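Actin-binding protein (Saccharomyces cerevisiae, PDB 1JO8) carries at its C-terminus this SH3 domain, which binds partner proteins, while the whole protein binds actin filaments and regulates ARP2/3 complex-mediated actin assembly. Local coordinates at residues 1-6 with 52-57; 7-12 with 48-53; 22-27 with 39-44. All blocks are in the same frame, centred on the assembly; numbering follows the deposited sequence. Where two conformers were deposited one is given.

Contact 1 (1-6 with 52-57); sequences PWATAE and NYVSLG. With SO4 (sulfate ion), chain C.
The closure of the SH3 barrel between its first and last strands, where W2, A3 and T4 meet S55, L56 and G57, is an antiparallel pairing of 3-5 with 54-56. T4 and S55 form the hydrogen-bonded pair: T4 N gives to S55 O at 2.9 Å, and S55 N returns a bond of 2.9 Å to T4 O. The pairing runs on past both strand ends, with G57 N 2.9 Å from W2 O and E6 N 2.8 Å from Y53 O. One side chain joins in. T4 OG1 sits beside its own backbone N, pointing across the strands, and donates to G57 O at 2.8 Å.

W2 starts out away from 52-57, but its CG lies between the backbone N and the carbonyl carbon (chi1 60°), which folds the indole back over the chain end. G57 CA lies 3.9 Å from the centroid of the six-membered ring, 15° off the normal, a CH-pi contact; the other face receives K24 in a cation-pi pair. A3 CB, buried, touches V54 CG2 at 3.7 Å and also meets L56 CD2. A5 and V54 share a face of the sheet and both reach I25 of the next strand. On the face with T4, S55 OG donates to sulfate O2 at 2.8 Å; this ion probably comes from the crystallisation liquor.

Main-chain bonds therefore carry most of the polar grip on the C-terminal strand, and the threonine hydroxyl and indole face add side-chain hold just where that strand runs out.

Contact 2 (7-12 with 48-53); sequences YDYDAA and LFPSNY
Y9 and Y53 meet in a T-shaped, edge-to-face pair: the CD1 edge of Y9 points at the middle of the Y53 ring, the centroids are 5.1 Å apart and the planes stand at 73°. With chi1 at 179°, the Y9 ring extends opposite the backbone N, which swings it out from the loop toward 48-53. There its face receives P50. P50 CD sits 3.6 Å from the centroid of the Y9 ring, 10° off the normal, a CH-pi contact nearly over the ring centre, while P50 CG comes within 3.5 Å of Y9 CE1. Y9 is thus engaged twice, by its face on the proline and by its edge on the tyrosine.

These residues belong to two SH3 signatures: Y7 and Y9 are the tyrosines of the ALYDY-type motif, here AEYDY, at the start of the RT loop, and P50 and Y53 come from the PSNY segment that ends in a 3-10 turn. In SH3 domains generally, such tyrosines and proline line the surface that takes up proline-rich peptides. W35, which touches both Y9 and P50, probably completes that surface here.

Along the edge of Y53 the first segment supplies two carbonyl oxygens. D8 O approaches Y53 CE2 to 3.2 Å, and Y7 O lies in the plane of the ring. Two methylenes meet Y53 CD2 from opposite sides of the ring: Y9 CB at 3.8 Å, on the face that Y9 CD1 meets, and Y7 CB at 3.9 Å. The turn beneath is held by Y53 N, which donates to P50 O at 3.1 Å. Farther out, the polar end of Y9 is fixed by a hydrogen bond from its OH to E16 OE1, and D8 OD1 turns elsewhere, to E21 N.

Contact 3 (22-27 with 39-44); sequences NDKIIN and ELEKDG
D23 and K42 make the salt bridge of this contact: K42 NZ reaches D23 OD2 on its syn side at 2.7 Å, 30° out of the carboxylate plane. A water spans D23 OD1 and K42 NZ as well, and D23 OD2 has a second donor in V20 N. With an alanine here, the K42 ammonium would probably lose its carboxylate mate and V20 N its acceptor.

Backbone bonds tie the hairpin of 24-29 and 35-40. I26 and E39 are the hydrogen-bonded pair, I26 N to E39 O at 2.7 Å and E39 N to I26 O at 2.9 Å. Beyond them E41 N gives to K24 O at 3.0 Å, and a second water links K24 O to K42 N.

Apolar packing flanks these bonds. The I26 chi1 of 73° turns CG1 back toward E39, within 3.9 Å of E39 CB. I25 and L40 lie side by side on the other, buried face.

Charge and water therefore secure the end of the hairpin where 35-40 leaves the sheet, and three donors, K42 NZ and V20 N on D23 OD2 and the water on OD1, would probably favour the ionised carboxylate.

How the contacts relate
All three contacts lie in one small antiparallel SH3 barrel, their centres about 10 to 12 Å apart. Across the sheet the strands run 46-50, 35-40, 24-29, 3-5, 54-56, so contact 3 holds a middle pair, contact 1 the pair at the 54-56 edge, and contact 2 draws on 46-50 at the opposite edge. Along the chain, contact 3 is nested inside the loops closed by contacts 1 and 2, which share N52 and Y53. Strands 3-5 and 24-29 join contact 1 to contact 3, while F49 of contact 2 packs on V54 and I25. Contact 2 carries the aromatics that probably face the peptide, while contacts 1 and 3 are strand pairings of the barrel.

Contact 1 (1-6 with 52-57)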
loop_
_atom_site.group_PDB
_atom_site.type_symbol
_atom_site.label_atom_id
_atom_site.label_comp_id
_atom_site.label_asym_id
_atom_site.label_seq_id
_atom_site.Cartn_x
_atom_site.Cartn_y
_atom_site.Cartn_z
ATOM N N PRO A 1 -6.730 9.390 0.967
ATOM C CA PRO A 1 -7.615 8.406 0.319
ATOM C C PRO A 1 -7.154 7.005 0.661
ATOM O O PRO A 1 -6.119 6.798 1.297
ATOM C CB PRO A 1 -7.399 8.707 -1.176
ATOM C CG PRO A 1 -5.979 9.067 -1.265
ATOM C CD PRO A 1 -5.674 9.799 0.023
ATOM N N TRP A 2 -7.966 6.035 0.298
ATOM C CA TRP A 2 -7.609 4.626 0.344
ATOM C C TRP A 2 -7.561 4.058 -1.076
ATOM O O TRP A 2 -8.038 4.660 -2.026
ATOM C CB TRP A 2 -8.571 3.837 1.234
ATOM C CG TRP A 2 -10.030 3.865 0.831
ATOM C CD1 TRP A 2 -10.977 4.744 1.262
ATOM C CD2 TRP A 2 -10.705 2.946 -0.024
ATOM N NE1 TRP A 2 -12.191 4.429 0.715
ATOM C CE2 TRP A 2 -12.059 3.321 -0.066
ATOM C CE3 TRP A 2 -10.311 1.814 -0.730
ATOM C CZ2 TRP A 2 -13.007 2.635 -0.828
ATOM C CZ3 TRP A 2 -11.257 1.136 -1.467
ATOM C CH2 TRP A 2 -12.584 1.553 -1.510
ATOM N N ALA A 3 -6.964 2.888 -1.195
ATOM C CA ALA A 3 -6.769 2.240 -2.470
ATOM C C ALA A 3 -6.918 0.737 -2.358
ATOM O O ALA A 3 -6.863 0.166 -1.266
ATOM C CB ALA A 3 -5.368 2.572 -2.989
ATOM N N THR A 4 -7.084 0.098 -3.503
ATOM C CA THR A 4 -7.182 -1.353 -3.607
ATOM C C THR A 4 -5.946 -1.860 -4.340
ATOM O O THR A 4 -5.564 -1.317 -5.375
ATOM C CB THR A 4 -8.441 -1.762 -4.390
ATOM O OG1 THR A 4 -9.587 -1.197 -3.741
ATOM C CG2 THR A 4 -8.621 -3.262 -4.377
ATOM N N ALA A 5 -5.290 -2.862 -3.776
ATOM C CA ALA A 5 -4.132 -3.449 -4.424
ATOM C C ALA A 5 -4.534 -4.132 -5.714
ATOM O O ALA A 5 -5.470 -4.938 -5.765
ATOM C CB ALA A 5 -3.495 -4.468 -3.492
ATOM N N GLU A 6 -3.803 -3.812 -6.772
ATOM C CA GLU A 6 -4.035 -4.448 -8.066
ATOM C C GLU A 6 -3.197 -5.706 -8.230
ATOM O O GLU A 6 -3.571 -6.588 -9.009
ATOM C CB GLU A 6 -3.656 -3.477 -9.168
ATOM C CG GLU A 6 -4.589 -2.290 -9.302
ATOM C CD GLU A 6 -5.828 -2.620 -10.113
ATOM O OE1 GLU A 6 -5.779 -3.575 -10.930
ATOM O OE2 GLU A 6 -6.845 -1.911 -9.957
ATOM N N ASN A 52 2.464 2.098 -8.071
ATOM C CA ASN A 52 1.825 1.431 -9.191
ATOM C C ASN A 52 1.170 0.088 -8.813
ATOM O O ASN A 52 0.499 -0.531 -9.625
ATOM C CB ASN A 52 2.820 1.272 -10.381
ATOM C CG ASN A 52 3.412 2.656 -10.886
ATOM O OD1 ASN A 52 2.984 3.168 -11.897
ATOM N ND2 ASN A 52 4.380 3.230 -10.156
ATOM N N TYR A 53 1.333 -0.384 -7.580
ATOM C CA TYR A 53 0.681 -1.625 -7.172
ATOM C C TYR A 53 -0.773 -1.434 -6.735
ATOM O O TYR A 53 -1.440 -2.423 -6.471
ATOM C CB TYR A 53 1.459 -2.355 -6.064
ATOM C CG TYR A 53 2.641 -3.110 -6.582
ATOM C CD1 TYR A 53 3.774 -2.449 -7.048
ATOM C CD2 TYR A 53 2.638 -4.477 -6.620
ATOM C CE1 TYR A 53 4.854 -3.146 -7.544
ATOM C CE2 TYR A 53 3.714 -5.180 -7.111
ATOM C CZ TYR A 53 4.819 -4.507 -7.576
ATOM O OH TYR A 53 5.882 -5.232 -8.081
ATOM N N VAL A 54 -1.248 -0.199 -6.627
ATOM C CA VAL A 54 -2.607 0.061 -6.146
ATOM C C VAL A 54 -3.360 1.000 -7.068
ATOM O O VAL A 54 -2.772 1.716 -7.877
ATOM C CB VAL A 54 -2.615 0.671 -4.701
ATOM C CG1 VAL A 54 -1.726 -0.124 -3.752
ATOM C CG2 VAL A 54 -2.188 2.109 -4.724
ATOM N N SER A 55 -4.672 1.007 -6.919
ATOM C CA SER A 55 -5.559 1.920 -7.610
ATOM C C SER A 55 -6.470 2.589 -6.578
ATOM O O SER A 55 -7.064 1.886 -5.786
ATOM C CB SER A 55 -6.382 1.134 -8.610
ATOM O OG SER A 55 -7.375 1.952 -9.160
ATOM N N LEU A 56 -6.566 3.917 -6.544
ATOM C CA LEU A 56 -7.388 4.577 -5.515
ATOM C C LEU A 56 -8.840 4.113 -5.595
ATOM O O LEU A 56 -9.389 3.875 -6.673
ATOM C CB LEU A 56 -7.314 6.093 -5.601
ATOM C CG LEU A 56 -5.921 6.688 -5.491
ATOM C CD1 LEU A 56 -6.044 8.201 -5.341
ATOM C CD2 LEU A 56 -5.131 6.148 -4.338
ATOM N N GLY A 57 -9.450 3.952 -4.427
ATOM C CA GLY A 57 -10.851 3.556 -4.343
ATOM C C GLY A 57 -11.093 2.111 -4.714
ATOM O O GLY A 57 -10.150 1.298 -4.761
HETATM S S SO4 C . -5.256 3.192 -11.944
HETATM O O1 SO4 C . -4.945 1.846 -12.403
HETATM O O2 SO4 C . -6.653 3.261 -11.526
HETATM O O3 SO4 C . -4.398 3.499 -10.811
HETATM O O4 SO4 C . -5.005 4.161 -13.025
#

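Contact 2 (7-12 with 48-53)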
loop_
_atom_site.group_PDB
_atom_site.type_symbol
_atom_site.label_atom_id
_atom_site.label_comp_id
_atom_site.label_asym_id
_atom_site.label_seq_id
_atom_site.Cartn_x
_atom_site.Cartn_y
_atom_site.Cartn_z
ATOM N N TYR A 7 -2.074 -5.788 -7.516
ATOM C CA TYR A 7 -1.145 -6.910 -7.622
ATOM C C TYR A 7 -0.614 -7.168 -6.232
ATOM O O TYR A 7 -0.552 -6.244 -5.420
ATOM C CB TYR A 7 0.029 -6.582 -8.567
ATOM C CG TYR A 7 -0.415 -6.157 -9.942
ATOM C CD1 TYR A 7 -0.931 -7.099 -10.805
ATOM C CD2 TYR A 7 -0.395 -4.828 -10.353
ATOM C CE1 TYR A 7 -1.373 -6.769 -12.075
ATOM C CE2 TYR A 7 -0.862 -4.475 -11.630
ATOM C CZ TYR A 7 -1.355 -5.467 -12.466
ATOM O OH TYR A 7 -1.804 -5.161 -13.745
ATOM N N ASP A 8 -0.173 -8.383 -5.967
ATOM C CA ASP A 8 0.501 -8.702 -4.721
ATOM C C ASP A 8 1.805 -7.911 -4.647
ATOM O O ASP A 8 2.483 -7.761 -5.673
ATOM C CB ASP A 8 0.914 -10.187 -4.643
ATOM C CG ASP A 8 -0.217 -11.174 -4.606
ATOM O OD1 ASP A 8 -1.408 -10.814 -4.590
ATOM O OD2 ASP A 8 0.071 -12.394 -4.598
ATOM N N TYR A 9 2.180 -7.449 -3.460
ATOM C CA TYR A 9 3.468 -6.793 -3.255
ATOM C C TYR A 9 4.126 -7.434 -2.062
ATOM O O TYR A 9 3.528 -7.524 -0.982
ATOM C CB TYR A 9 3.374 -5.277 -3.020
ATOM C CG TYR A 9 4.752 -4.704 -2.799
ATOM C CD1 TYR A 9 5.643 -4.607 -3.852
ATOM C CD2 TYR A 9 5.209 -4.359 -1.539
ATOM C CE1 TYR A 9 6.930 -4.182 -3.674
ATOM C CE2 TYR A 9 6.505 -3.910 -1.354
ATOM C CZ TYR A 9 7.354 -3.835 -2.411
ATOM O OH TYR A 9 8.672 -3.427 -2.269
ATOM N N ASP A 10 5.340 -7.908 -2.281
ATOM C CA ASP A 10 6.129 -8.502 -1.218
ATOM C C ASP A 10 7.170 -7.523 -0.711
ATOM O O ASP A 10 8.010 -7.055 -1.488
ATOM C CB ASP A 10 6.862 -9.736 -1.736
ATOM C CG ASP A 10 5.947 -10.903 -2.014
ATOM O OD1 ASP A 10 4.889 -11.015 -1.387
ATOM O OD2 ASP A 10 6.261 -11.792 -2.833
ATOM N N ALA A 11 7.149 -7.215 0.571
ATOM C CA ALA A 11 8.181 -6.353 1.110
ATOM C C ALA A 11 9.559 -6.953 0.898
ATOM O O ALA A 11 9.748 -8.158 0.969
ATOM C CB ALA A 11 7.978 -6.153 2.593
ATOM N N ALA A 12 10.537 -6.077 0.733
ATOM C CA ALA A 12 11.935 -6.468 0.676
ATOM C C ALA A 12 12.734 -5.724 1.733
ATOM O O ALA A 12 13.939 -5.911 1.840
ATOM C CB ALA A 12 12.522 -6.187 -0.710
ATOM N N LEU A 48 5.850 1.649 3.501
ATOM C CA LEU A 48 5.981 2.118 2.146
ATOM C C LEU A 48 5.608 1.044 1.143
ATOM O O LEU A 48 5.771 -0.163 1.397
ATOM C CB LEU A 48 7.431 2.521 1.892
ATOM C CG LEU A 48 7.928 3.763 2.608
ATOM C CD1 LEU A 48 9.424 3.839 2.485
ATOM C CD2 LEU A 48 7.275 5.007 2.017
ATOM N N PHE A 49 5.152 1.478 -0.024
ATOM C CA PHE A 49 4.824 0.551 -1.081
ATOM C C PHE A 49 4.914 1.292 -2.397
ATOM O O PHE A 49 4.751 2.526 -2.420
ATOM C CB PHE A 49 3.432 -0.057 -0.886
ATOM C CG PHE A 49 2.317 0.941 -0.921
ATOM C CD1 PHE A 49 1.971 1.693 0.189
ATOM C CD2 PHE A 49 1.643 1.188 -2.094
ATOM C CE1 PHE A 49 0.960 2.634 0.117
ATOM C CE2 PHE A 49 0.644 2.124 -2.156
ATOM C CZ PHE A 49 0.298 2.851 -1.061
ATOM N N PRO A 50 5.187 0.582 -3.492
ATOM C CA PRO A 50 5.297 1.250 -4.789
ATOM C C PRO A 50 3.911 1.613 -5.270
ATOM O O PRO A 50 2.980 0.818 -5.269
ATOM C CB PRO A 50 5.966 0.186 -5.681
ATOM C CG PRO A 50 6.423 -0.885 -4.768
ATOM C CD PRO A 50 5.473 -0.862 -3.604
ATOM N N SER A 51 3.750 2.869 -5.671
ATOM C CA SER A 51 2.428 3.388 -5.988
ATOM C C SER A 51 1.719 2.651 -7.119
ATOM O O SER A 51 0.488 2.561 -7.129
ATOM C CB SER A 51 2.542 4.865 -6.322
ATOM O OG SER A 51 3.249 5.025 -7.522
ATOM N N ASN A 52 2.464 2.098 -8.071
ATOM C CA ASN A 52 1.825 1.431 -9.191
ATOM C C ASN A 52 1.170 0.088 -8.813
ATOM O O ASN A 52 0.499 -0.531 -9.625
ATOM C CB ASN A 52 2.820 1.272 -10.381
ATOM C CG ASN A 52 3.412 2.656 -10.886
ATOM O OD1 ASN A 52 2.984 3.168 -11.897
ATOM N ND2 ASN A 52 4.380 3.230 -10.156
ATOM N N TYR A 53 1.333 -0.384 -7.580
ATOM C CA TYR A 53 0.681 -1.625 -7.172
ATOM C C TYR A 53 -0.773 -1.434 -6.735
ATOM O O TYR A 53 -1.440 -2.423 -6.471
ATOM C CB TYR A 53 1.459 -2.355 -6.064
ATOM C CG TYR A 53 2.641 -3.110 -6.582
ATOM C CD1 TYR A 53 3.774 -2.449 -7.048
ATOM C CD2 TYR A 53 2.638 -4.477 -6.620
ATOM C CE1 TYR A 53 4.854 -3.146 -7.544
ATOM C CE2 TYR A 53 3.714 -5.180 -7.111
ATOM C CZ TYR A 53 4.819 -4.507 -7.576
ATOM O OH TYR A 53 5.882 -5.232 -8.081
#

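Contact 3 (22-27 with 39-44)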
loop_
_atom_site.group_PDB
_atom_site.type_symbol
_atom_site.label_atom_id
_atom_site.label_comp_id
_atom_site.label_asym_id
_atom_site.label_seq_id
_atom_site.Cartn_x
_atom_site.Cartn_y
_atom_site.Cartn_z
ATOM N N ASN A 22 -6.337 -7.104 -4.108
ATOM C CA ASN A 22 -7.616 -6.831 -3.474
ATOM C C ASN A 22 -7.580 -6.386 -2.037
ATOM O O ASN A 22 -8.585 -5.916 -1.540
ATOM C CB ASN A 22 -8.625 -7.928 -3.699
ATOM C CG ASN A 22 -9.005 -8.033 -5.144
ATOM O OD1 ASN A 22 -9.115 -7.016 -5.850
ATOM N ND2 ASN A 22 -9.149 -9.262 -5.623
ATOM N N ASP A 23 -6.429 -6.437 -1.392
ATOM C CA ASP A 23 -6.323 -5.827 -0.072
ATOM C C ASP A 23 -6.458 -4.318 -0.211
ATOM O O ASP A 23 -6.033 -3.740 -1.202
ATOM C CB ASP A 23 -4.962 -6.111 0.564
ATOM C CG ASP A 23 -4.797 -7.501 1.066
ATOM O OD1 ASP A 23 -5.798 -8.256 1.169
ATOM O OD2 ASP A 23 -3.632 -7.867 1.404
ATOM N N LYS A 24 -7.030 -3.677 0.790
ATOM C CA LYS A 24 -7.144 -2.234 0.832
ATOM C C LYS A 24 -6.019 -1.602 1.652
ATOM O O LYS A 24 -5.591 -2.151 2.666
ATOM C CB LYS A 24 -8.493 -1.828 1.407
ATOM C CG LYS A 24 -9.644 -2.167 0.486
ATOM C CD LYS A 24 -10.961 -1.711 1.130
ATOM C CE LYS A 24 -12.164 -1.960 0.223
ATOM N NZ LYS A 24 -13.451 -1.542 0.894
ATOM N N ILE A 25 -5.505 -0.489 1.156
ATOM C CA ILE A 25 -4.456 0.275 1.818
ATOM C C ILE A 25 -5.110 1.621 2.102
ATOM O O ILE A 25 -5.621 2.274 1.192
ATOM C CB ILE A 25 -3.233 0.455 0.915
ATOM C CG1 ILE A 25 -2.558 -0.869 0.631
ATOM C CG2 ILE A 25 -2.238 1.366 1.632
ATOM C CD1 ILE A 25 -3.090 -1.707 -0.529
ATOM N N ILE A 26 -5.096 2.037 3.356
ATOM C CA ILE A 26 -5.822 3.212 3.804
ATOM C C ILE A 26 -4.886 4.308 4.296
ATOM O O ILE A 26 -3.689 4.085 4.534
ATOM C CB ILE A 26 -6.868 2.839 4.895
ATOM C CG1 ILE A 26 -6.201 2.514 6.221
ATOM C CG2 ILE A 26 -7.737 1.674 4.428
ATOM C CD1 ILE A 26 -7.220 2.363 7.359
ATOM N N ASN A 27 -5.424 5.507 4.448
ATOM C CA ASN A 27 -4.669 6.662 4.937
ATOM C C ASN A 27 -3.383 6.842 4.156
ATOM O O ASN A 27 -2.297 7.023 4.715
ATOM C CB ASN A 27 -4.379 6.564 6.424
ATOM C CG ASN A 27 -4.028 7.939 7.071
ATOM O OD1 ASN A 27 -4.326 9.011 6.520
ATOM N ND2 ASN A 27 -3.214 7.894 8.121
ATOM N N GLU A 39 -1.482 2.301 5.323
ATOM C CA GLU A 39 -1.817 1.373 6.382
ATOM C C GLU A 39 -2.703 0.272 5.822
ATOM O O GLU A 39 -3.666 0.541 5.111
ATOM C CB GLU A 39 -2.555 2.122 7.478
ATOM C CG GLU A 39 -3.135 1.235 8.563
ATOM C CD GLU A 39 -3.986 1.974 9.585
ATOM O OE1 GLU A 39 -3.884 3.221 9.635
ATOM O OE2 GLU A 39 -4.701 1.291 10.369
ATOM N N LEU A 40 -2.423 -0.981 6.123
ATOM C CA LEU A 40 -3.333 -2.013 5.653
ATOM C C LEU A 40 -4.648 -2.001 6.402
ATOM O O LEU A 40 -4.672 -2.031 7.636
ATOM C CB LEU A 40 -2.737 -3.399 5.770
ATOM C CG LEU A 40 -1.487 -3.676 4.952
ATOM C CD1 LEU A 40 -1.102 -5.154 5.041
ATOM C CD2 LEU A 40 -1.620 -3.244 3.532
ATOM N N GLU A 41 -5.749 -2.049 5.665
ATOM C CA GLU A 41 -7.038 -2.206 6.300
ATOM C C GLU A 41 -7.071 -3.486 7.141
ATOM O O GLU A 41 -7.684 -3.532 8.218
ATOM C CB GLU A 41 -8.125 -2.300 5.213
ATOM C CG GLU A 41 -9.510 -2.556 5.774
ATOM C CD GLU A 41 -10.532 -3.148 4.789
ATOM O OE1 GLU A 41 -10.155 -3.726 3.749
ATOM O OE2 GLU A 41 -11.748 -2.984 5.049
ATOM N N LYS A 42 -6.457 -4.552 6.652
ATOM C CA LYS A 42 -6.693 -5.838 7.309
ATOM C C LYS A 42 -6.000 -6.034 8.632
ATOM O O LYS A 42 -6.425 -6.878 9.428
ATOM C CB LYS A 42 -6.382 -6.996 6.362
ATOM C CG LYS A 42 -4.921 -7.194 6.095
ATOM C CD LYS A 42 -4.717 -8.187 4.934
ATOM C CE LYS A 42 -3.274 -8.505 4.691
ATOM N NZ LYS A 42 -3.164 -9.480 3.580
ATOM N N ASP A 43 -4.927 -5.293 8.910
ATOM C CA ASP A 43 -4.161 -5.537 10.125
ATOM C C ASP A 43 -3.549 -4.319 10.785
ATOM O O ASP A 43 -2.875 -4.474 11.789
ATOM C CB ASP A 43 -3.087 -6.615 9.888
ATOM C CG ASP A 43 -2.001 -6.220 8.922
ATOM O OD1 ASP A 43 -1.865 -5.021 8.557
ATOM O OD2 ASP A 43 -1.216 -7.096 8.475
ATOM N N GLY A 44 -3.720 -3.125 10.228
ATOM C CA GLY A 44 -3.150 -1.949 10.862
ATOM C C GLY A 44 -1.666 -1.753 10.650
ATOM O O GLY A 44 -1.121 -0.794 11.177
HETATM O O HOH W 1 -5.763 -10.770 2.449
HETATM O O HOH W 2 -5.614 -4.755 3.838
HETATM O O HOH W 3 -8.219 -5.340 2.949
HETATM O O HOH W 4 -13.816 -3.046 3.136
HETATM O O HOH W 5 -2.353 5.407 9.003
#